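Local coordinates for protein Pgp2 (Campylobacter jejuni subsp. jejuni, PDB 6XJ6) that probably trims peptidoglycan as an LD-carboxypeptidase of the YkuD family and binds it through an accessory NTF2-like domain to direct helical cell shape, at residues Asn193-Leu196 and Ser197-Glu201; Met159-Lys163 and Glu164-Ala168; Leu104-Val108 and Gln109-Gly113. One frame throughout, in Å; residues are numbered along the deposited sequence.

Contact 1. Residues Asn193-Leu196 and Ser197-Glu201; sequences NTYL and SFYDE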
loop_
_atom_site.group_PDB
_atom_site.type_symbol
_atom_site.label_atom_id
_atom_site.label_comp_id
_atom_site.label_asym_id
_atom_site.label_seq_id
_atom_site.Cartn_x
_atom_site.Cartn_y
_atom_site.Cartn_z
ATOM N N ASN A 193 15.751 5.653 -21.810
ATOM C CA ASN A 193 16.682 6.093 -20.775
ATOM C C ASN A 193 15.959 6.812 -19.642
ATOM O O ASN A 193 16.222 6.551 -18.462
ATOM C CB ASN A 193 17.776 6.967 -21.383
ATOM C CG ASN A 193 18.721 6.175 -22.265
ATOM O OD1 ASN A 193 18.775 4.948 -22.183
ATOM N ND2 ASN A 193 19.472 6.872 -23.110
ATOM N N THR A 194 15.042 7.725 -19.974
ATOM C CA THR A 194 14.281 8.399 -18.925
ATOM C C THR A 194 13.416 7.407 -18.158
ATOM O O THR A 194 13.346 7.452 -16.924
ATOM C CB THR A 194 13.425 9.515 -19.528
ATOM O OG1 THR A 194 14.267 10.444 -20.221
ATOM C CG2 THR A 194 12.657 10.256 -18.433
ATOM N N TYR A 195 12.743 6.507 -18.876
ATOM C CA TYR A 195 11.902 5.499 -18.235
ATOM C C TYR A 195 12.703 4.682 -17.227
ATOM O O TYR A 195 12.295 4.527 -16.070
ATOM C CB TYR A 195 11.303 4.608 -19.325
ATOM C CG TYR A 195 10.536 3.387 -18.863
ATOM C CD1 TYR A 195 11.142 2.136 -18.865
ATOM C CD2 TYR A 195 9.201 3.469 -18.477
ATOM C CE1 TYR A 195 10.455 1.010 -18.471
ATOM C CE2 TYR A 195 8.501 2.339 -18.078
ATOM C CZ TYR A 195 9.136 1.114 -18.086
ATOM O OH TYR A 195 8.458 -0.023 -17.697
ATOM N N LEU A 196 13.864 4.177 -17.643
ATOM C CA LEU A 196 14.671 3.330 -16.771
ATOM C C LEU A 196 15.245 4.077 -15.577
ATOM O O LEU A 196 15.566 3.444 -14.566
ATOM C CB LEU A 196 15.807 2.685 -17.565
ATOM C CG LEU A 196 15.389 1.672 -18.630
ATOM C CD1 LEU A 196 16.591 1.239 -19.449
ATOM C CD2 LEU A 196 14.718 0.466 -17.982
ATOM N N SER A 197 15.382 5.400 -15.657
ATOM C CA SER A 197 15.905 6.161 -14.527
ATOM C C SER A 197 15.005 6.085 -13.299
ATOM O O SER A 197 15.445 6.460 -12.207
ATOM C CB SER A 197 16.096 7.628 -14.923
ATOM O OG SER A 197 14.860 8.316 -14.990
ATOM N N PHE A 198 13.767 5.622 -13.444
ATOM C CA PHE A 198 12.842 5.539 -12.326
ATOM C C PHE A 198 12.830 4.171 -11.665
ATOM O O PHE A 198 11.979 3.921 -10.809
ATOM C CB PHE A 198 11.431 5.925 -12.773
ATOM C CG PHE A 198 11.297 7.374 -13.124
ATOM C CD1 PHE A 198 11.260 7.779 -14.442
ATOM C CD2 PHE A 198 11.241 8.333 -12.128
ATOM C CE1 PHE A 198 11.145 9.110 -14.763
ATOM C CE2 PHE A 198 11.130 9.671 -12.443
ATOM C CZ PHE A 198 11.087 10.062 -13.764
ATOM N N TYR A 199 13.758 3.291 -12.027
ATOM C CA TYR A 199 13.877 1.977 -11.412
ATOM C C TYR A 199 15.179 1.905 -10.631
ATOM O O TYR A 199 16.196 2.466 -11.048
ATOM C CB TYR A 199 13.798 0.870 -12.469
ATOM C CG TYR A 199 12.434 0.842 -13.122
ATOM C CD1 TYR A 199 11.430 0.008 -12.655
ATOM C CD2 TYR A 199 12.142 1.679 -14.190
ATOM C CE1 TYR A 199 10.173 0.002 -13.233
ATOM C CE2 TYR A 199 10.892 1.683 -14.771
ATOM C CZ TYR A 199 9.912 0.847 -14.300
ATOM O OH TYR A 199 8.665 0.859 -14.876
ATOM N N ASP A 200 15.124 1.250 -9.472
ATOM C CA ASP A 200 16.297 1.128 -8.612
ATOM C C ASP A 200 17.166 -0.003 -9.138
ATOM O O ASP A 200 16.806 -1.179 -9.035
ATOM C CB ASP A 200 15.896 0.873 -7.164
ATOM C CG ASP A 200 17.099 0.778 -6.247
ATOM O OD1 ASP A 200 17.825 -0.233 -6.327
ATOM O OD2 ASP A 200 17.347 1.731 -5.481
ATOM N N GLU A 201 18.322 0.357 -9.689
ATOM C CA GLU A 201 19.192 -0.618 -10.329
ATOM C C GLU A 201 19.581 -1.750 -9.392
ATOM O O GLU A 201 19.919 -2.842 -9.862
ATOM C CB GLU A 201 20.446 0.092 -10.836
ATOM C CG GLU A 201 21.360 -0.778 -11.673
ATOM C CD GLU A 201 22.467 0.016 -12.336
ATOM O OE1 GLU A 201 23.606 -0.492 -12.403
ATOM O OE2 GLU A 201 22.196 1.153 -12.780
HETATM O O HOH W 1 18.110 3.703 -12.983
#
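In the NTF2-like domain, the short helix 192-196 runs out into a type I beta turn from Leu196 to Tyr199, and side chains on the two parts meet around that exit. The backbone pattern changes from a bond four residues back to bonds three residues back. Ser197 N still reaches back four residues to Asn193 O (3.1 Å), while Phe198 N bonds to Tyr195 O and Tyr199 N closes the turn on Leu196 O. Ser197 OG also turns back on the helix. With chi1 at 75°, it sits between its own N and carbonyl carbon and donates to Thr194 O at 2.6 Å. The same hydroxyl hydrogen-bonds Lys280, whose ammonium also makes a cation-pi contact with the Phe198 ring. Phe198 lies alongside Thr194, with ring atom CE1 4.1 Å from the methyl CG2.

Tyr195 and Tyr199 are buried and lean together with their planes 52° apart. CE2 of Tyr199 comes over one face of the Tyr195 ring, 3.8 Å from its CE1. Tyr195 OH bonds Lys219, and Tyr199 OH bonds Glu286 and Trp183. The pair thus joins the turn to helices 170-188 and 212-223 and to the last strand. Water 1 bridges the ends of the turn, donating to Leu196 O and to Tyr199 O, at 3.0 Å from each.

Contact 2. Residues Met159-Lys163 and Glu164-Ala168; sequences MTEEK and EKIRA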
loop_
_atom_site.group_PDB
_atom_site.type_symbol
_atom_site.label_atom_id
_atom_site.label_comp_id
_atom_site.label_asym_id
_atom_site.label_seq_id
_atom_site.Cartn_x
_atom_site.Cartn_y
_atom_site.Cartn_z
ATOM N N MET A 159 -2.660 0.088 7.269
ATOM C CA MET A 159 -1.344 0.682 7.426
ATOM C C MET A 159 -0.831 0.217 8.779
ATOM O O MET A 159 -1.401 0.563 9.815
ATOM C CB MET A 159 -1.460 2.204 7.353
ATOM C CG MET A 159 -0.160 2.939 7.537
ATOM S SD MET A 159 -0.398 4.699 7.253
ATOM C CE MET A 159 1.154 5.335 7.865
ATOM N N THR A 160 0.214 -0.606 8.771
ATOM C CA THR A 160 0.742 -1.193 9.993
ATOM C C THR A 160 2.180 -0.754 10.202
ATOM O O THR A 160 3.046 -1.012 9.357
ATOM C CB THR A 160 0.620 -2.709 9.964
ATOM O OG1 THR A 160 -0.763 -3.031 9.773
ATOM C CG2 THR A 160 1.114 -3.313 11.268
ATOM N N GLU A 161 2.411 -0.083 11.323
ATOM C CA GLU A 161 3.712 0.395 11.756
ATOM C C GLU A 161 4.319 -0.574 12.759
ATOM O O GLU A 161 3.612 -1.225 13.534
ATOM C CB GLU A 161 3.569 1.744 12.467
ATOM C CG GLU A 161 2.959 2.824 11.631
ATOM C CD GLU A 161 2.657 4.083 12.412
ATOM O OE1 GLU A 161 2.368 4.011 13.628
ATOM O OE2 GLU A 161 2.690 5.167 11.794
ATOM N N GLU A 162 5.649 -0.631 12.773
ATOM C CA GLU A 162 6.344 -1.413 13.788
ATOM C C GLU A 162 6.488 -0.619 15.078
ATOM O O GLU A 162 6.058 -1.061 16.147
ATOM C CB GLU A 162 7.725 -1.815 13.273
ATOM C CG GLU A 162 8.550 -2.638 14.236
ATOM C CD GLU A 162 8.136 -4.087 14.296
ATOM O OE1 GLU A 162 8.727 -4.811 15.122
ATOM O OE2 GLU A 162 7.237 -4.483 13.532
ATOM N N LYS A 163 7.122 0.549 14.999
ATOM C CA LYS A 163 7.370 1.370 16.175
ATOM C C LYS A 163 7.242 2.838 15.811
ATOM O O LYS A 163 6.408 3.552 16.376
ATOM C CB LYS A 163 8.767 1.098 16.739
ATOM C CG LYS A 163 9.121 1.920 17.960
ATOM C CD LYS A 163 10.564 1.689 18.368
ATOM C CE LYS A 163 10.927 2.477 19.613
ATOM N NZ LYS A 163 10.262 1.927 20.827
ATOM N N GLU A 164 8.053 3.291 14.861
ATOM C CA GLU A 164 8.052 4.697 14.485
ATOM C C GLU A 164 6.737 5.094 13.828
ATOM O O GLU A 164 6.104 4.318 13.105
ATOM C CB GLU A 164 9.214 5.002 13.540
ATOM C CG GLU A 164 10.575 4.694 14.133
ATOM C CD GLU A 164 10.833 5.435 15.431
ATOM O OE1 GLU A 164 10.480 6.631 15.516
ATOM O OE2 GLU A 164 11.381 4.818 16.373
ATOM N N LYS A 165 6.329 6.328 14.103
ATOM C CA LYS A 165 5.156 6.916 13.477
ATOM C C LYS A 165 5.539 7.358 12.072
ATOM O O LYS A 165 6.446 8.183 11.902
ATOM C CB LYS A 165 4.722 8.105 14.330
ATOM C CG LYS A 165 3.550 8.912 13.822
ATOM C CD LYS A 165 3.226 10.006 14.845
ATOM C CE LYS A 165 2.171 10.976 14.357
ATOM N NZ LYS A 165 1.883 12.016 15.389
ATOM N N ILE A 166 4.865 6.798 11.074
ATOM C CA ILE A 166 5.181 7.020 9.670
ATOM C C ILE A 166 4.063 7.862 9.082
ATOM O O ILE A 166 2.898 7.452 9.091
ATOM C CB ILE A 166 5.335 5.689 8.916
ATOM C CG1 ILE A 166 6.389 4.813 9.609
ATOM C CG2 ILE A 166 5.697 5.925 7.462
ATOM C CD1 ILE A 166 7.715 5.490 9.849
ATOM N N ARG A 167 4.405 9.056 8.602
ATOM C CA ARG A 167 3.417 9.920 7.981
ATOM C C ARG A 167 3.944 10.466 6.666
ATOM O O ARG A 167 5.134 10.775 6.533
ATOM C CB ARG A 167 3.040 11.074 8.898
ATOM C CG ARG A 167 2.417 10.632 10.215
ATOM C CD ARG A 167 1.058 9.960 10.030
ATOM N NE ARG A 167 0.456 9.658 11.326
ATOM C CZ ARG A 167 0.655 8.535 12.012
ATOM N NH1 ARG A 167 1.423 7.568 11.526
ATOM N NH2 ARG A 167 0.071 8.371 13.193
ATOM N N ALA A 168 3.040 10.571 5.698
ATOM C CA ALA A 168 3.377 11.175 4.422
ATOM C C ALA A 168 3.646 12.662 4.597
ATOM O O ALA A 168 3.126 13.315 5.512
ATOM C CB ALA A 168 2.239 10.974 3.429
HETATM O O HOH W 2 0.987 6.045 14.589
HETATM O O HOH W 3 6.849 1.837 11.875
#
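Glu161 meets Ile166 and Arg167 through its carboxylate at the end of strand 156-161. This strand lies between strands 27-33 and 77-80 of the five-strand mixed sheet, and the chain here turns toward helix 170-188. Glu161 OE2 takes two bonds from opposite faces of its plane. Ile166 N meets Glu161 OE2 at 2.8 Å from well above the plane; the N-H...O angle is 176°. Arg167 NH1 meets Glu161 OE2 on the syn side at 2.7 Å, a salt bridge with the flat groups only 24° apart. Arg167 NH1 also donates to Ile166 O. Its chain bends at chi2 (-66°), which brings the guanidinium back toward Glu161. Water 2 links Glu161 OE1 to Arg167 NH2, and Asn33 also bonds OE1. Inside the turn, water 3 accepts from Glu162 N and donates to Glu164 O. Met159 CE meets Ile166 O at 3.0 Å and lies 4.3 Å from Ile166 CB.

The outer side is looser. Lys163 and Glu164 lie side by side at the exposed bend, where Lys163 NZ and Glu164 OE2 are 5.4 Å apart, not in contact. With a cation, an amide and water all facing the Glu161 carboxylate, its negative charge is probably well stabilised.

Contact 3. Residues Leu104-Val108 and Gln109-Gly113; sequences LLDKV and QGKTG
Asp106 OD1 faces Lys111 NZ and two waters beside a Schellman motif that ends helix 104-108. The salt bridge itself is long: Lys111 NZ to Asp106 OD1 is 3.3 Å, a weak hydrogen bond. Waters 4 and 5 both accept from Lys111 NZ and lie close to Asp106 OD1. Water 4 also lies close to Gln109 OE1. Each charge has a further partner, Tyr79 on Asp106 OD2 and Asp65 on Lys111 NZ.

The backbone of the motif places these groups. Gly110 has a positive phi (85°), an angle at which a CB would press on the preceding carbonyl oxygen. Two amides then bond back into the last turn, Lys111 N to Asp106 O at 2.9 Å and Gly110 N to Lys107 O at 2.9 Å. Lys111 leaves the reversed chain with CG anti to its carbonyl carbon (chi1 -67°) and stays extended. Its methylenes pass obliquely across Asp106, with Lys111 CD 3.9 Å from Asp106 CB.

Gln109 N keeps the helical bond to Leu105 O. The Gln109 side chain, extended beyond CG, crosses Leu105, which also packs on strands 263-275 and 285-286. This helix of the catalytic domain thus packs against strands of the NTF2-like domain. Here the Gln109 amide meets an apolar group, with NE2 3.6 Å from Leu105 CD1.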
loop_
_atom_site.group_PDB
_atom_site.type_symbol
_atom_site.label_atom_id
_atom_site.label_comp_id
_atom_site.label_asym_id
_atom_site.label_seq_id
_atom_site.Cartn_x
_atom_site.Cartn_y
_atom_site.Cartn_z
ATOM N N LEU A 104 2.395 -7.235 -3.486
ATOM C CA LEU A 104 3.323 -7.485 -4.585
ATOM C C LEU A 104 4.771 -7.301 -4.144
ATOM O O LEU A 104 5.649 -8.078 -4.532
ATOM C CB LEU A 104 3.003 -6.562 -5.757
ATOM C CG LEU A 104 3.944 -6.684 -6.953
ATOM C CD1 LEU A 104 3.833 -8.048 -7.605
ATOM C CD2 LEU A 104 3.643 -5.572 -7.943
ATOM N N LEU A 105 5.051 -6.263 -3.356
ATOM C CA LEU A 105 6.419 -6.046 -2.896
ATOM C C LEU A 105 6.886 -7.208 -2.030
ATOM O O LEU A 105 7.988 -7.735 -2.218
ATOM C CB LEU A 105 6.510 -4.722 -2.137
ATOM C CG LEU A 105 7.899 -4.357 -1.611
ATOM C CD1 LEU A 105 8.877 -4.099 -2.746
ATOM C CD2 LEU A 105 7.798 -3.149 -0.700
ATOM N N ASP A 106 6.055 -7.622 -1.077
ATOM C CA ASP A 106 6.345 -8.818 -0.293
ATOM C C ASP A 106 6.680 -9.990 -1.203
ATOM O O ASP A 106 7.662 -10.708 -0.981
ATOM C CB ASP A 106 5.128 -9.182 0.558
ATOM C CG ASP A 106 4.794 -8.131 1.609
ATOM O OD1 ASP A 106 5.718 -7.501 2.158
ATOM O OD2 ASP A 106 3.592 -7.966 1.902
ATOM N N LYS A 107 5.857 -10.212 -2.230
ATOM C CA LYS A 107 6.036 -11.392 -3.073
ATOM C C LYS A 107 7.344 -11.330 -3.849
ATOM O O LYS A 107 8.070 -12.326 -3.925
ATOM C CB LYS A 107 4.857 -11.552 -4.031
ATOM C CG LYS A 107 3.556 -11.973 -3.365
ATOM C CD LYS A 107 2.445 -12.037 -4.393
ATOM C CE LYS A 107 1.154 -12.562 -3.813
ATOM N NZ LYS A 107 0.121 -12.654 -4.876
ATOM N N VAL A 108 7.656 -10.185 -4.463
ATOM C CA VAL A 108 8.874 -10.126 -5.265
ATOM C C VAL A 108 10.116 -10.177 -4.387
ATOM O O VAL A 108 11.197 -10.545 -4.863
ATOM C CB VAL A 108 8.902 -8.945 -6.257
ATOM C CG1 VAL A 108 7.699 -9.004 -7.179
ATOM C CG2 VAL A 108 8.971 -7.613 -5.528
ATOM N N GLN A 109 9.986 -9.820 -3.115
ATOM C CA GLN A 109 11.069 -9.980 -2.158
ATOM C C GLN A 109 11.183 -11.403 -1.639
ATOM O O GLN A 109 12.070 -11.675 -0.824
ATOM C CB GLN A 109 10.872 -9.026 -0.982
ATOM C CG GLN A 109 11.052 -7.573 -1.354
ATOM C CD GLN A 109 10.780 -6.640 -0.198
ATOM O OE1 GLN A 109 10.198 -7.034 0.812
ATOM N NE2 GLN A 109 11.198 -5.386 -0.343
ATOM N N GLY A 110 10.314 -12.301 -2.087
ATOM C CA GLY A 110 10.372 -13.695 -1.699
ATOM C C GLY A 110 9.671 -14.035 -0.403
ATOM O O GLY A 110 9.863 -15.142 0.112
ATOM N N LYS A 111 8.878 -13.124 0.148
ATOM C CA LYS A 111 8.173 -13.405 1.384
ATOM C C LYS A 111 7.042 -14.394 1.141
ATOM O O LYS A 111 6.491 -14.491 0.039
ATOM C CB LYS A 111 7.582 -12.117 1.954
ATOM C CG LYS A 111 8.610 -11.117 2.423
ATOM C CD LYS A 111 7.923 -9.982 3.155
ATOM C CE LYS A 111 8.901 -8.921 3.601
ATOM N NZ LYS A 111 8.185 -7.820 4.287
ATOM N N THR A 112 6.685 -15.124 2.194
ATOM C CA THR A 112 5.612 -16.102 2.136
ATOM C C THR A 112 4.702 -15.929 3.343
ATOM O O THR A 112 4.943 -15.102 4.230
ATOM C CB THR A 112 6.150 -17.537 2.083
ATOM O OG1 THR A 112 6.924 -17.804 3.263
ATOM C CG2 THR A 112 6.996 -17.755 0.839
ATOM N N GLY A 113 3.654 -16.723 3.370
ATOM C CA GLY A 113 2.658 -16.645 4.410
ATOM C C GLY A 113 1.364 -16.049 3.889
ATOM O O GLY A 113 1.171 -15.826 2.689
HETATM O O HOH W 4 8.186 -6.245 2.041
HETATM O O HOH W 5 5.695 -7.052 5.102
HETATM O O HOH W 6 7.463 -14.695 -2.536
#

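The three contacts follow the chain in the order 3, 2, 1, and none touches another. Contact 3 belongs to the L,D-transpeptidase catalytic domain and contact 1 to the NTF2-like domain. Their centres are about 22 Å apart, with nearest atoms about 10 Å apart. Strands of the antiparallel sheet of the NTF2-like domain serve both: contact 3 packs on 263-275 and 285-286, and contact 1 reaches Ile283 and Glu286. Contact 2 leads from strand 156-161 towards helix 170-188, which contact 1 packs against; the centres of contacts 1 and 2 are about 28 Å apart. Contacts 2 and 3 have centres about 20 Å apart. All three lie away from the predicted catalytic His119 and Cys136.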